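DNA alpha-glucosyltransferase (Enterobacteria phage T4, PDB 1XV5) belongs to the glycosyltransferases of GT-B fold, two Rossmann-like domains facing each other across a cleft, here with uridine-5'-diphosphate bound. Local coordinates at residues L302-E307 against K331-N336; Q176-I181 against K393-I398; G145-V150 against P170-F175. One frame throughout, in Å; residues are numbered along the deposited sequence.

Contact 1 of 3, residues L302-E307 against K331-N336; sequences LQRSLE and KFRVDN. With UDP (uridine-5'-diphosphate), chain C; EDO (1,2-ethanediol), chain F.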
# COMPACT_ATOMS: atom_id res chain seq x y z
N LEU A 302 -12.48 -4.09 -3.24
CA LEU A 302 -12.18 -2.93 -4.08
C LEU A 302 -13.30 -1.91 -4.23
O LEU A 302 -14.42 -2.25 -4.63
CB LEU A 302 -11.76 -3.42 -5.47
CG LEU A 302 -10.54 -4.35 -5.49
CD1 LEU A 302 -10.37 -4.98 -6.87
CD2 LEU A 302 -9.29 -3.56 -5.11
N GLN A 303 -12.99 -0.66 -3.92
CA GLN A 303 -13.95 0.43 -4.05
C GLN A 303 -13.29 1.55 -4.85
O GLN A 303 -13.58 1.71 -6.04
CB GLN A 303 -14.40 0.94 -2.67
CG GLN A 303 -15.64 1.85 -2.73
CD GLN A 303 -16.40 1.89 -1.41
OE1 GLN A 303 -16.58 0.87 -0.75
NE2 GLN A 303 -16.88 3.08 -1.04
N ARG A 304 -12.39 2.31 -4.23
CA ARG A 304 -11.67 3.39 -4.91
C ARG A 304 -10.16 3.30 -4.69
O ARG A 304 -9.40 4.00 -5.35
CB ARG A 304 -12.11 4.77 -4.39
CG ARG A 304 -13.54 5.19 -4.69
CD ARG A 304 -13.80 6.59 -4.12
NE ARG A 304 -13.61 6.64 -2.67
CZ ARG A 304 -13.46 7.75 -1.96
NH1 ARG A 304 -13.29 7.69 -0.64
NH2 ARG A 304 -13.47 8.93 -2.56
N SER A 305 -9.73 2.44 -3.78
CA SER A 305 -8.32 2.36 -3.46
C SER A 305 -7.35 1.59 -4.35
O SER A 305 -7.46 0.38 -4.50
CB SER A 305 -8.15 1.82 -2.03
OG SER A 305 -8.88 2.60 -1.10
N LEU A 306 -6.40 2.32 -4.94
CA LEU A 306 -5.34 1.68 -5.70
C LEU A 306 -4.32 1.54 -4.57
O LEU A 306 -4.52 2.11 -3.48
CB LEU A 306 -4.77 2.59 -6.79
CG LEU A 306 -5.49 2.55 -8.14
CD1 LEU A 306 -4.86 3.59 -9.07
CD2 LEU A 306 -5.39 1.15 -8.75
N GLU A 307 -3.26 0.78 -4.80
CA GLU A 307 -2.24 0.59 -3.78
C GLU A 307 -1.06 1.52 -4.06
O GLU A 307 -0.97 2.10 -5.14
CB GLU A 307 -1.77 -0.86 -3.78
CG GLU A 307 -2.89 -1.82 -3.44
CD GLU A 307 -2.44 -3.26 -3.50
OE1 GLU A 307 -2.41 -3.84 -4.61
OE2 GLU A 307 -2.12 -3.81 -2.43
N LYS A 331 -13.36 2.31 -8.83
CA LYS A 331 -14.03 3.49 -9.36
C LYS A 331 -13.17 4.76 -9.21
O LYS A 331 -12.59 5.01 -8.16
CB LYS A 331 -15.37 3.70 -8.67
CG LYS A 331 -16.38 2.58 -8.90
CD LYS A 331 -17.73 2.94 -8.30
CE LYS A 331 -18.74 1.83 -8.48
NZ LYS A 331 -18.43 0.64 -7.64
N PHE A 332 -13.13 5.54 -10.28
CA PHE A 332 -12.38 6.79 -10.35
C PHE A 332 -12.90 7.77 -9.29
O PHE A 332 -14.11 7.97 -9.17
CB PHE A 332 -12.54 7.37 -11.76
CG PHE A 332 -11.64 8.54 -12.07
CD1 PHE A 332 -10.39 8.68 -11.47
CD2 PHE A 332 -12.01 9.46 -13.04
CE1 PHE A 332 -9.53 9.71 -11.84
CE2 PHE A 332 -11.17 10.50 -13.42
CZ PHE A 332 -9.92 10.63 -12.82
N ARG A 333 -11.99 8.36 -8.52
CA ARG A 333 -12.39 9.30 -7.48
C ARG A 333 -13.23 10.46 -8.02
O ARG A 333 -14.18 10.91 -7.38
CB ARG A 333 -11.14 9.88 -6.80
CG ARG A 333 -11.42 10.75 -5.56
CD ARG A 333 -10.15 11.48 -5.11
NE ARG A 333 -9.69 12.41 -6.14
CZ ARG A 333 -10.19 13.63 -6.33
NH1 ARG A 333 -11.16 14.08 -5.55
NH2 ARG A 333 -9.74 14.37 -7.32
N VAL A 334 -12.88 10.92 -9.22
CA VAL A 334 -13.56 12.06 -9.83
C VAL A 334 -15.00 11.85 -10.26
O VAL A 334 -15.87 12.64 -9.89
CB VAL A 334 -12.75 12.59 -11.03
CG1 VAL A 334 -13.51 13.73 -11.72
CG2 VAL A 334 -11.39 13.09 -10.56
N ASP A 335 -15.28 10.81 -11.04
CA ASP A 335 -16.66 10.61 -11.49
C ASP A 335 -17.28 9.26 -11.16
O ASP A 335 -18.38 8.95 -11.61
CB ASP A 335 -16.76 10.88 -12.99
CG ASP A 335 -15.86 9.97 -13.80
OD1 ASP A 335 -15.47 8.91 -13.28
OD2 ASP A 335 -15.55 10.33 -14.95
N ASN A 336 -16.57 8.45 -10.38
CA ASN A 336 -17.07 7.15 -9.94
C ASN A 336 -17.29 6.10 -11.03
O ASN A 336 -18.09 5.18 -10.86
CB ASN A 336 -18.37 7.36 -9.15
CG ASN A 336 -18.61 6.28 -8.11
OD1 ASN A 336 -17.68 5.86 -7.42
ND2 ASN A 336 -19.86 5.84 -7.98
N1 UDP C . 7.84 -1.23 -0.43
C2 UDP C . 9.17 -0.93 -0.23
N3 UDP C . 10.01 -2.01 -0.20
C4 UDP C . 9.66 -3.34 -0.36
C5 UDP C . 8.26 -3.57 -0.58
C6 UDP C . 7.42 -2.53 -0.61
O2 UDP C . 9.57 0.22 -0.10
O4 UDP C . 10.53 -4.21 -0.31
C1' UDP C . 6.88 -0.11 -0.45
C2' UDP C . 6.10 0.04 -1.75
O2' UDP C . 6.86 0.70 -2.73
C3' UDP C . 4.90 0.83 -1.25
C4' UDP C . 4.62 0.14 0.09
O4' UDP C . 5.91 -0.36 0.54
O3' UDP C . 5.28 2.18 -1.03
C5' UDP C . 3.63 -1.00 0.03
O5' UDP C . 2.30 -0.49 -0.02
PA UDP C . 1.20 -1.06 -1.02
O1A UDP C . -0.02 -0.26 -0.76
O2A UDP C . 1.76 -1.11 -2.39
O3A UDP C . 0.95 -2.61 -0.55
PB UDP C . 1.01 -3.34 0.92
O1B UDP C . -0.04 -4.39 0.91
O2B UDP C . 2.42 -3.72 1.18
O3B UDP C . 0.58 -2.20 1.94
C1 EDO F . -11.25 17.55 -7.26
O1 EDO F . -11.48 16.48 -8.20
C2 EDO F . -11.73 17.19 -5.85
O2 EDO F . -13.17 17.11 -5.78
O HOH W 1 -15.72 -0.23 -6.93
O HOH W 2 -14.94 10.09 -4.82
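Gln303 and Lys331 join two loops through one backbone hydrogen bond, from Lys331 N to Gln303 O at 2.9 Å with an N-H...O angle of 160°, while the CA atoms of Arg304 and Lys331 come within 5.0 Å of each other. Both loops belong to the C-terminal domain of the GT-B fold: the loop 302-307 leads from strand 288-293 into helix 308-316, and the loop 331-336 runs from helix 324-329 toward strand 347-349. The Lys331 side chain runs out extended and bends only at its last torsion; its NZ is linked to Gln303 O through water 1, which sits 3.0 Å from Gln303 O and accepts a bond from Lys331 NZ. The carbonyl oxygen of Gln303 thus meets both the peptide N-H and this water, and the side-chain OE1 of Gln303 accepts from Asp143 N.

Arg304 CB and CG pass beside the carbonyl oxygen of Lys331, Arg304 CG being 3.6 Å from Lys331 O. With CG beside the backbone N (chi1 -66°) and a bend further out, the Arg304 guanidinium comes round near Arg333 CG, approaching it obliquely; the two guanidinium planes stand 55° apart. Water 2 accepts from Arg304 NH2 at 2.9 Å and donates to Arg333 O at 2.8 Å. The charge of Arg304 is met by Glu394, which pairs with NH1, and Arg333 NH2 reaches Gln384 O. Glu307, the N-cap residue of helix 308-316, belongs to the uridine-5'-diphosphate pocket. Its carboxylate is paired with Lys210, itself bonded to the ligand, and Glu307 CB lies 3.5 Å from UDP O1A.

Contact 2 of 3, residues Q176-I181 against K393-I398; sequences QPPMDI and KEQFDI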
# COMPACT_ATOMS: atom_id res chain seq x y z
N GLN A 176 -9.08 6.26 0.59
CA GLN A 176 -8.08 5.78 -0.36
C GLN A 176 -6.75 6.14 0.28
O GLN A 176 -6.63 7.19 0.91
CB GLN A 176 -8.16 6.52 -1.70
CG GLN A 176 -9.43 6.35 -2.47
CD GLN A 176 -9.48 7.28 -3.66
OE1 GLN A 176 -8.77 7.09 -4.65
NE2 GLN A 176 -10.31 8.32 -3.57
N PRO A 177 -5.73 5.27 0.14
CA PRO A 177 -4.40 5.55 0.71
C PRO A 177 -3.69 6.50 -0.25
O PRO A 177 -3.22 6.09 -1.32
CB PRO A 177 -3.77 4.16 0.77
CG PRO A 177 -4.35 3.47 -0.43
CD PRO A 177 -5.80 3.91 -0.43
N PRO A 178 -3.59 7.79 0.12
CA PRO A 178 -2.95 8.82 -0.71
C PRO A 178 -1.44 8.91 -0.69
O PRO A 178 -0.78 8.51 0.27
CB PRO A 178 -3.58 10.13 -0.21
CG PRO A 178 -4.56 9.71 0.91
CD PRO A 178 -4.03 8.39 1.39
N MET A 179 -0.90 9.48 -1.76
CA MET A 179 0.53 9.70 -1.89
C MET A 179 0.72 11.03 -2.59
O MET A 179 -0.12 11.42 -3.41
CB MET A 179 1.17 8.59 -2.74
CG MET A 179 2.65 8.76 -2.94
SD MET A 179 3.36 7.35 -3.82
CE MET A 179 3.32 7.96 -5.52
N ASP A 180 1.79 11.75 -2.26
CA ASP A 180 2.06 13.01 -2.93
C ASP A 180 2.69 12.58 -4.25
O ASP A 180 3.91 12.39 -4.34
CB ASP A 180 3.04 13.87 -2.13
CG ASP A 180 3.21 15.25 -2.73
OD1 ASP A 180 3.00 15.40 -3.95
OD2 ASP A 180 3.58 16.19 -1.98
N ILE A 181 1.85 12.40 -5.26
CA ILE A 181 2.29 11.97 -6.57
C ILE A 181 3.15 13.02 -7.28
O ILE A 181 4.08 12.69 -8.02
CB ILE A 181 1.06 11.60 -7.42
CG1 ILE A 181 0.46 10.30 -6.87
CG2 ILE A 181 1.43 11.46 -8.89
CD1 ILE A 181 -0.91 9.94 -7.41
N LYS A 393 -7.52 15.60 2.08
CA LYS A 393 -8.44 16.71 2.35
C LYS A 393 -9.81 16.10 2.61
O LYS A 393 -10.51 16.48 3.55
CB LYS A 393 -8.51 17.66 1.15
CG LYS A 393 -9.67 18.64 1.21
CD LYS A 393 -9.60 19.53 2.44
CE LYS A 393 -10.86 20.38 2.60
NZ LYS A 393 -11.16 21.18 1.39
N GLU A 394 -10.19 15.14 1.76
CA GLU A 394 -11.48 14.46 1.91
C GLU A 394 -11.55 13.81 3.29
O GLU A 394 -12.56 13.92 3.99
CB GLU A 394 -11.64 13.38 0.83
CG GLU A 394 -12.97 12.64 0.88
CD GLU A 394 -13.04 11.45 -0.06
OE1 GLU A 394 -12.71 11.61 -1.26
OE2 GLU A 394 -13.41 10.35 0.40
N GLN A 395 -10.48 13.13 3.69
CA GLN A 395 -10.44 12.46 4.98
C GLN A 395 -10.44 13.46 6.13
O GLN A 395 -11.09 13.24 7.14
CB GLN A 395 -9.20 11.55 5.05
CG GLN A 395 -9.20 10.50 3.93
CD GLN A 395 -7.89 9.77 3.77
OE1 GLN A 395 -7.58 9.27 2.68
NE2 GLN A 395 -7.10 9.69 4.84
N PHE A 396 -9.72 14.56 5.96
CA PHE A 396 -9.66 15.58 6.99
C PHE A 396 -11.05 16.16 7.25
O PHE A 396 -11.43 16.39 8.40
CB PHE A 396 -8.69 16.70 6.57
CG PHE A 396 -8.56 17.80 7.58
CD1 PHE A 396 -9.43 18.89 7.57
CD2 PHE A 396 -7.57 17.75 8.56
CE1 PHE A 396 -9.32 19.90 8.52
CE2 PHE A 396 -7.45 18.76 9.52
CZ PHE A 396 -8.33 19.84 9.49
N ASP A 397 -11.81 16.38 6.18
CA ASP A 397 -13.15 16.92 6.32
C ASP A 397 -14.07 15.96 7.08
O ASP A 397 -14.91 16.39 7.87
CB ASP A 397 -13.73 17.25 4.95
CG ASP A 397 -13.09 18.47 4.32
OD1 ASP A 397 -13.32 18.72 3.12
OD2 ASP A 397 -12.36 19.19 5.05
N ILE A 398 -13.89 14.67 6.84
CA ILE A 398 -14.68 13.65 7.50
C ILE A 398 -14.28 13.55 8.98
O ILE A 398 -15.13 13.38 9.85
CB ILE A 398 -14.48 12.27 6.84
CG1 ILE A 398 -15.10 12.27 5.44
CG2 ILE A 398 -15.09 11.17 7.71
CD1 ILE A 398 -14.82 11.00 4.64
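Gln395 reaches from helix 388-399 to the loop 176-181, and the end of its side-chain amide, modelled as OE1, lies 2.9 Å from the backbone oxygen Gln176 O. The amide is probably turned over in the model; reversed, the pair may form a hydrogen bond. The same amide end comes against the ring of Pro178, with Pro178 CG 3.5 Å from the Gln395 atom modelled as OE1, the two side chains arriving from opposite directions. Gln395 spans the gap because its chain is extended beyond CG (chi2 168°), which carries the amide across to the loop even though Gln176 CA and Gln395 CA, the nearest such pair, are 8.9 Å apart.

The loop is the crossing between the two domains of the GT-B fold, running from strand 172-174, at one margin of the N-terminal sheet, to helix 181-188 ahead of the C-terminal sheet; helix 388-399, at the end of the chain, packs back beside it. Around this first shell, Pro178 is bordered by Cys391 and Phe392 of the same helix and by Phe20 of helix 17-30, while Pro177 O accepts from Gln386 NE2. One residue along the helix from Gln395, the CB bond of Glu394 points toward the loop too. Beyond Pro178, Asp180 stands at the N-cap of helix 181-188, its OD1 accepting from Lys183 N.

Contact 3 of 3, residues G145-V150 against P170-F175; sequences GDFNKV and PTVYNF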
# COMPACT_ATOMS: atom_id res chain seq x y z
N GLY A 145 -15.89 -4.92 2.27
CA GLY A 145 -14.76 -5.70 2.71
C GLY A 145 -15.06 -6.54 3.94
O GLY A 145 -16.12 -6.41 4.55
N ASP A 146 -14.12 -7.41 4.31
CA ASP A 146 -14.29 -8.27 5.47
C ASP A 146 -14.39 -7.47 6.77
O ASP A 146 -15.14 -7.84 7.67
CB ASP A 146 -13.13 -9.27 5.55
CG ASP A 146 -13.20 -10.33 4.46
OD1 ASP A 146 -12.20 -11.05 4.26
OD2 ASP A 146 -14.26 -10.45 3.82
N PHE A 147 -13.65 -6.37 6.86
CA PHE A 147 -13.69 -5.55 8.07
C PHE A 147 -15.11 -5.05 8.32
O PHE A 147 -15.62 -5.15 9.43
CB PHE A 147 -12.75 -4.35 7.93
CG PHE A 147 -12.81 -3.39 9.10
CD1 PHE A 147 -12.23 -3.73 10.32
CD2 PHE A 147 -13.46 -2.17 8.98
CE1 PHE A 147 -12.30 -2.86 11.41
CE2 PHE A 147 -13.54 -1.29 10.06
CZ PHE A 147 -12.96 -1.64 11.28
N ASN A 148 -15.74 -4.52 7.27
CA ASN A 148 -17.10 -3.99 7.36
C ASN A 148 -18.18 -5.06 7.51
O ASN A 148 -19.05 -4.97 8.37
CB ASN A 148 -17.44 -3.15 6.12
CG ASN A 148 -16.81 -1.77 6.15
OD1 ASN A 148 -15.60 -1.63 6.32
ND2 ASN A 148 -17.63 -0.74 5.96
N LYS A 149 -18.12 -6.08 6.66
CA LYS A 149 -19.12 -7.13 6.64
C LYS A 149 -18.96 -8.30 7.60
O LYS A 149 -19.93 -8.99 7.91
CB LYS A 149 -19.27 -7.67 5.22
CG LYS A 149 -19.68 -6.61 4.19
CD LYS A 149 -21.01 -5.97 4.56
CE LYS A 149 -21.44 -4.95 3.52
NZ LYS A 149 -22.77 -4.37 3.84
N VAL A 150 -17.75 -8.54 8.08
CA VAL A 150 -17.54 -9.65 8.99
C VAL A 150 -17.22 -9.22 10.42
O VAL A 150 -18.00 -9.50 11.34
CB VAL A 150 -16.42 -10.58 8.48
CG1 VAL A 150 -16.25 -11.77 9.42
CG2 VAL A 150 -16.75 -11.08 7.08
N PRO A 170 -20.88 1.55 14.78
CA PRO A 170 -20.45 2.90 14.41
C PRO A 170 -20.29 3.01 12.89
O PRO A 170 -20.18 2.00 12.20
CB PRO A 170 -19.13 3.05 15.15
CG PRO A 170 -18.59 1.65 15.14
CD PRO A 170 -19.81 0.83 15.48
N THR A 171 -20.28 4.24 12.39
CA THR A 171 -20.14 4.47 10.96
C THR A 171 -18.72 4.23 10.48
O THR A 171 -17.75 4.63 11.13
CB THR A 171 -20.53 5.91 10.59
OG1 THR A 171 -21.86 6.19 11.06
CG2 THR A 171 -20.48 6.11 9.09
N VAL A 172 -18.59 3.56 9.34
CA VAL A 172 -17.27 3.30 8.75
C VAL A 172 -17.24 4.05 7.43
O VAL A 172 -18.10 3.84 6.56
CB VAL A 172 -17.03 1.80 8.47
CG1 VAL A 172 -15.66 1.61 7.83
CG2 VAL A 172 -17.13 1.00 9.77
N TYR A 173 -16.26 4.93 7.28
CA TYR A 173 -16.12 5.72 6.06
C TYR A 173 -15.10 5.10 5.12
O TYR A 173 -14.13 4.48 5.56
CB TYR A 173 -15.66 7.13 6.41
CG TYR A 173 -16.62 7.88 7.31
CD1 TYR A 173 -17.75 8.50 6.79
CD2 TYR A 173 -16.39 7.96 8.68
CE1 TYR A 173 -18.64 9.18 7.62
CE2 TYR A 173 -17.26 8.64 9.52
CZ TYR A 173 -18.39 9.25 8.98
OH TYR A 173 -19.26 9.93 9.80
N ASN A 174 -15.31 5.29 3.83
CA ASN A 174 -14.36 4.76 2.86
C ASN A 174 -13.22 5.75 2.73
O ASN A 174 -13.39 6.95 2.96
CB ASN A 174 -15.03 4.58 1.50
CG ASN A 174 -14.09 4.00 0.47
OD1 ASN A 174 -13.54 4.72 -0.36
ND2 ASN A 174 -13.89 2.69 0.53
N PHE A 175 -12.04 5.25 2.37
CA PHE A 175 -10.88 6.10 2.18
C PHE A 175 -9.95 5.46 1.16
O PHE A 175 -10.06 4.26 0.90
CB PHE A 175 -10.11 6.29 3.50
CG PHE A 175 -9.11 5.21 3.79
CD1 PHE A 175 -7.75 5.41 3.53
CD2 PHE A 175 -9.51 3.99 4.31
CE1 PHE A 175 -6.81 4.41 3.79
CE2 PHE A 175 -8.59 2.97 4.58
CZ PHE A 175 -7.23 3.19 4.31
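Val172 meets the helix that begins at Asp146 through two side chains, those of Phe147 and Asn148, with no hydrogen bond between the segments. The apolar part is an edge contact: Val172 CG1 sits near the plane of the Phe147 ring, 4.2 Å from Phe147 CE2, so the ring presents its rim and not a face. The CB bond of Val172 points toward the helix, and a chi1 of 179° puts CG1, anti to the backbone N, against both side chains.

The second kind of contact sets a methyl against an amide. The side chains of Asn148 and Val172 approach head-on from opposite directions, the amide O and N together meeting the methyl, with Asn148 OD1 and Asn148 ND2 each 3.6 Å from Val172 CG1; Asn148 ND2 is also 3.6 Å from Val172 CB. The rotation of this amide is steadied by a polar partner on the neighbouring strand, since OD1 is hydrogen-bonded to Ser140 OG. An aliphatic branch therefore rests on a polar group whose oxygen is already engaged.

Backbone bonds shape the helical side. Gly145 is its N-cap, and Lys149 N donates to Gly145 O at 2.9 Å in the first turn, which overlaps a wider pi-type turn at 147-150.

The contact packs the helix of a beta-alpha-beta crossover, strand 137-140, helix 146-155, strand 172-174, on its second strand in the N-terminal Rossmann-like domain. Met152 of the helix also touches Val172, the backbone of Tyr173 pairs with Ile138 and Ser140 in the parallel sheet, and the CB bond of Tyr173 points away from this helix, its side chain touching Ile398 of helix 388-399.

Contacts 1 and 2 lie near the interface of the domains, contact 3 within the N-terminal one. Contact 2 is buried, contact 3 partly so, and contact 1 lies at the surface, where waters supplement its one direct hydrogen bond; contact 3 instead relies on methyl packing within one domain, and contact 2 on a glutamine and a proline. Strand 172-174 of contact 3 runs directly into the loop 176-181 of contact 2, and helix 388-399 touches both. Arg304 of contact 1 reaches residues of both other contacts, Glu394 and, probably by a hydrogen bond, Asn174 OD1. Only contact 1 contributes a residue, Glu307, to the uridine-5'-diphosphate pocket.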